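PDB 5IZD: D-glyceraldehyde dehydrogenase (NADP(+)) from Thermoplasma acidophilum, which oxidises D-glyceraldehyde to glycerate with NADP(+) in the non-phosphorylated Entner-Doudoroff pathway, working as a homotetramer. Local coordinates for residues 67-78 with 183-194. Sequence-based numbering, arbitrary orientation.
Sequences IIYRAKELIEKN and WIVRKFVEAGVP
Bends at chi2 and chi3 curl the R70 chain back over A191, whereas in K187 a chi2 of -77° turns the aliphatic part across I75 and L74. The curl of R70 delivers its guanidinium side-on to one acceptor: NE and NH1 each lie 3.0 Å from A191 O, and because both donors share that oxygen, each bond is bent, with N-H...O angles near 138°. That carbonyl lies in the turn that follows helix 178-190, where G192, with positive phi and G192 N and V193 N bonded back to V189 O and F188 O, forms a Schellman motif. A191 CB is pressed against the backbone of helix 39-77, 3.3 Å from A71 N. A71 CB in turn stands over the centre of the F188 ring, 3.8 Å from the centroid and almost on its normal, a CH-pi contact. The axes of the two short segments approach to 8.2 Å, their N-to-C directions 126° apart, a close crossing consistent with the two alanines at its centre. In this aldehyde dehydrogenase, helix 178-190 links the parallel strands 168-172 and 198-200 of the Rossmann-type cofactor domain, and helix 39-77 packs across it; helix 153-164 also touches I68 and F188. Further along, K187 CB meets I75 CG1 at 3.6 Å, K187 CD reaches L74 CB at 3.7 Å, and K187 CE lies over one face of W183, near the rim. K187 NZ ends in a salt bridge to E190 OE2, met on the syn side. An alanine in place of K187 would probably leave E190 without this charge partner and cost L74 CB and one face of W183 their contact with the lysine chain. N78 ND2 returns a nearly straight bond to L74 O, while W183 NE1 bonds to E81 OE1.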
# COMPACT_ATOMS: atom_id res chain seq x y z
N ILE A 67 18.00 5.43 -18.92
CA ILE A 67 18.90 6.61 -18.96
C ILE A 67 19.53 6.81 -17.58
O ILE A 67 20.73 7.01 -17.48
CB ILE A 67 18.15 7.90 -19.36
CG1 ILE A 67 17.65 7.82 -20.80
CG2 ILE A 67 19.06 9.11 -19.16
CD1 ILE A 67 16.59 8.87 -21.17
N ILE A 68 18.73 6.71 -16.52
CA ILE A 68 19.27 6.88 -15.16
C ILE A 68 20.26 5.77 -14.79
O ILE A 68 21.32 6.07 -14.12
CB ILE A 68 18.14 6.99 -14.11
CG1 ILE A 68 17.30 8.26 -14.34
CG2 ILE A 68 18.67 6.93 -12.67
CD1 ILE A 68 15.91 8.19 -13.77
N TYR A 69 19.97 4.52 -15.21
CA TYR A 69 20.90 3.40 -14.97
C TYR A 69 22.28 3.57 -15.70
O TYR A 69 23.34 3.27 -15.16
CB TYR A 69 20.30 2.04 -15.37
CG TYR A 69 19.20 1.46 -14.44
CD1 TYR A 69 19.42 1.30 -13.07
CD2 TYR A 69 17.97 1.03 -14.97
CE1 TYR A 69 18.45 0.69 -12.26
CE2 TYR A 69 16.97 0.48 -14.16
CZ TYR A 69 17.21 0.32 -12.81
OH TYR A 69 16.25 -0.26 -12.02
N ARG A 70 22.21 4.12 -16.90
CA ARG A 70 23.36 4.43 -17.73
C ARG A 70 24.23 5.41 -16.95
O ARG A 70 25.37 5.16 -16.77
CB ARG A 70 22.89 5.01 -19.05
CG ARG A 70 23.78 4.70 -20.23
CD ARG A 70 22.96 4.19 -21.41
NE ARG A 70 22.17 5.26 -21.96
CZ ARG A 70 20.99 5.12 -22.51
NH1 ARG A 70 20.36 6.18 -22.96
NH2 ARG A 70 20.45 3.92 -22.62
N ALA A 71 23.64 6.50 -16.47
CA ALA A 71 24.33 7.49 -15.59
C ALA A 71 25.00 6.83 -14.41
O ALA A 71 26.16 7.04 -14.15
CB ALA A 71 23.42 8.58 -15.12
N LYS A 72 24.25 5.99 -13.71
CA LYS A 72 24.85 5.19 -12.66
C LYS A 72 26.12 4.43 -13.14
O LYS A 72 27.15 4.55 -12.48
CB LYS A 72 23.90 4.20 -12.07
CG LYS A 72 24.43 3.69 -10.74
CD LYS A 72 23.96 2.31 -10.41
CE LYS A 72 24.49 1.25 -11.34
NZ LYS A 72 24.09 -0.04 -10.74
N GLU A 73 26.04 3.67 -14.24
CA GLU A 73 27.19 2.92 -14.75
C GLU A 73 28.40 3.83 -15.12
O GLU A 73 29.53 3.44 -14.85
CB GLU A 73 26.85 2.08 -15.97
CG GLU A 73 25.79 1.00 -15.71
CD GLU A 73 25.07 0.57 -16.99
OE1 GLU A 73 25.72 0.37 -18.06
OE2 GLU A 73 23.85 0.43 -16.95
N LEU A 74 28.14 4.98 -15.73
CA LEU A 74 29.20 5.95 -16.10
C LEU A 74 29.86 6.55 -14.88
O LEU A 74 31.04 6.66 -14.84
CB LEU A 74 28.67 7.08 -16.99
CG LEU A 74 28.25 6.66 -18.39
CD1 LEU A 74 27.69 7.87 -19.11
CD2 LEU A 74 29.43 6.11 -19.18
N ILE A 75 29.08 6.84 -13.84
CA ILE A 75 29.58 7.34 -12.57
C ILE A 75 30.49 6.28 -11.97
O ILE A 75 31.63 6.56 -11.61
CB ILE A 75 28.43 7.78 -11.63
CG1 ILE A 75 27.78 9.05 -12.18
CG2 ILE A 75 28.92 8.02 -10.21
CD1 ILE A 75 26.57 9.57 -11.41
N GLU A 76 30.02 5.04 -11.96
CA GLU A 76 30.78 3.91 -11.40
C GLU A 76 32.13 3.68 -12.09
O GLU A 76 33.15 3.50 -11.44
CB GLU A 76 29.94 2.66 -11.60
CG GLU A 76 30.14 1.51 -10.65
CD GLU A 76 28.87 0.65 -10.61
OE1 GLU A 76 28.12 0.50 -11.65
OE2 GLU A 76 28.65 0.12 -9.52
N LYS A 77 32.11 3.68 -13.42
CA LYS A 77 33.30 3.49 -14.24
C LYS A 77 34.38 4.55 -13.95
O LYS A 77 35.56 4.25 -13.94
CB LYS A 77 32.92 3.52 -15.74
N ASN A 78 33.95 5.77 -13.67
CA ASN A 78 34.83 6.93 -13.51
C ASN A 78 34.83 7.50 -12.10
O ASN A 78 35.18 8.67 -11.92
CB ASN A 78 34.31 7.99 -14.45
CG ASN A 78 34.43 7.58 -15.89
OD1 ASN A 78 35.50 7.68 -16.44
ND2 ASN A 78 33.33 7.11 -16.50
N TRP A 183 29.93 17.67 -12.09
CA TRP A 183 30.45 16.39 -12.59
C TRP A 183 29.31 15.31 -12.72
O TRP A 183 29.21 14.60 -13.75
CB TRP A 183 31.61 15.93 -11.72
CG TRP A 183 32.30 14.70 -12.17
CD1 TRP A 183 33.44 14.64 -12.89
CD2 TRP A 183 31.90 13.31 -11.91
NE1 TRP A 183 33.79 13.32 -13.10
CE2 TRP A 183 32.89 12.49 -12.48
CE3 TRP A 183 30.84 12.71 -11.24
CZ2 TRP A 183 32.83 11.09 -12.44
CZ3 TRP A 183 30.77 11.29 -11.17
CH2 TRP A 183 31.76 10.50 -11.78
N ILE A 184 28.44 15.26 -11.73
CA ILE A 184 27.29 14.35 -11.75
C ILE A 184 26.35 14.69 -12.88
O ILE A 184 25.98 13.80 -13.63
CB ILE A 184 26.55 14.36 -10.39
CG1 ILE A 184 27.44 13.67 -9.36
CG2 ILE A 184 25.22 13.62 -10.48
CD1 ILE A 184 27.08 13.97 -7.94
N VAL A 185 26.04 15.97 -13.02
CA VAL A 185 25.20 16.48 -14.09
C VAL A 185 25.73 16.06 -15.47
O VAL A 185 24.95 15.64 -16.33
CB VAL A 185 25.05 18.03 -14.02
CG1 VAL A 185 24.42 18.60 -15.28
CG2 VAL A 185 24.18 18.41 -12.80
N ARG A 186 27.04 16.20 -15.65
CA ARG A 186 27.69 15.84 -16.92
C ARG A 186 27.50 14.34 -17.15
O ARG A 186 27.18 13.95 -18.27
CB ARG A 186 29.17 16.27 -16.93
CG ARG A 186 29.95 16.04 -18.24
CD ARG A 186 31.33 16.69 -18.22
NE ARG A 186 31.27 18.17 -18.22
CZ ARG A 186 31.16 18.96 -19.31
NH1 ARG A 186 31.10 18.48 -20.55
NH2 ARG A 186 31.11 20.30 -19.15
N LYS A 187 27.59 13.50 -16.11
CA LYS A 187 27.34 12.06 -16.29
C LYS A 187 25.90 11.77 -16.75
O LYS A 187 25.69 10.94 -17.61
CB LYS A 187 27.75 11.25 -15.05
CG LYS A 187 29.26 11.25 -14.82
CD LYS A 187 29.98 10.30 -15.77
CE LYS A 187 31.48 10.53 -15.73
NZ LYS A 187 31.83 11.77 -16.49
N PHE A 188 24.92 12.47 -16.19
CA PHE A 188 23.54 12.36 -16.65
C PHE A 188 23.38 12.81 -18.11
O PHE A 188 22.68 12.12 -18.93
CB PHE A 188 22.60 13.14 -15.72
CG PHE A 188 22.16 12.34 -14.57
CD1 PHE A 188 22.94 12.26 -13.44
CD2 PHE A 188 20.99 11.61 -14.63
CE1 PHE A 188 22.53 11.53 -12.34
CE2 PHE A 188 20.59 10.86 -13.53
CZ PHE A 188 21.37 10.81 -12.38
N VAL A 189 24.02 13.93 -18.44
CA VAL A 189 24.12 14.37 -19.84
C VAL A 189 24.73 13.28 -20.76
O VAL A 189 24.09 12.87 -21.76
CB VAL A 189 24.85 15.73 -20.02
CG1 VAL A 189 24.94 16.11 -21.50
CG2 VAL A 189 24.07 16.81 -19.31
N GLU A 190 25.90 12.77 -20.42
CA GLU A 190 26.51 11.72 -21.23
C GLU A 190 25.67 10.43 -21.30
O GLU A 190 25.79 9.70 -22.25
CB GLU A 190 27.93 11.42 -20.74
CG GLU A 190 28.89 12.61 -20.89
CD GLU A 190 30.15 12.55 -20.01
OE1 GLU A 190 31.06 13.41 -20.26
OE2 GLU A 190 30.25 11.67 -19.10
N ALA A 191 24.80 10.17 -20.31
CA ALA A 191 23.93 9.00 -20.33
C ALA A 191 22.71 9.17 -21.25
O ALA A 191 21.93 8.20 -21.42
CB ALA A 191 23.47 8.66 -18.92
N GLY A 192 22.51 10.38 -21.81
CA GLY A 192 21.37 10.66 -22.72
C GLY A 192 20.15 11.41 -22.20
O GLY A 192 19.10 11.39 -22.85
N VAL A 193 20.24 12.08 -21.05
CA VAL A 193 19.11 12.93 -20.60
C VAL A 193 18.77 13.93 -21.73
O VAL A 193 19.63 14.64 -22.11
CB VAL A 193 19.40 13.70 -19.30
CG1 VAL A 193 18.32 14.73 -19.01
CG2 VAL A 193 19.48 12.73 -18.15
N PRO A 194 17.52 13.98 -22.21
CA PRO A 194 17.22 14.92 -23.29
C PRO A 194 17.38 16.41 -22.90
O PRO A 194 17.31 16.76 -21.69
CB PRO A 194 15.76 14.63 -23.65
CG PRO A 194 15.42 13.33 -23.01
CD PRO A 194 16.33 13.23 -21.79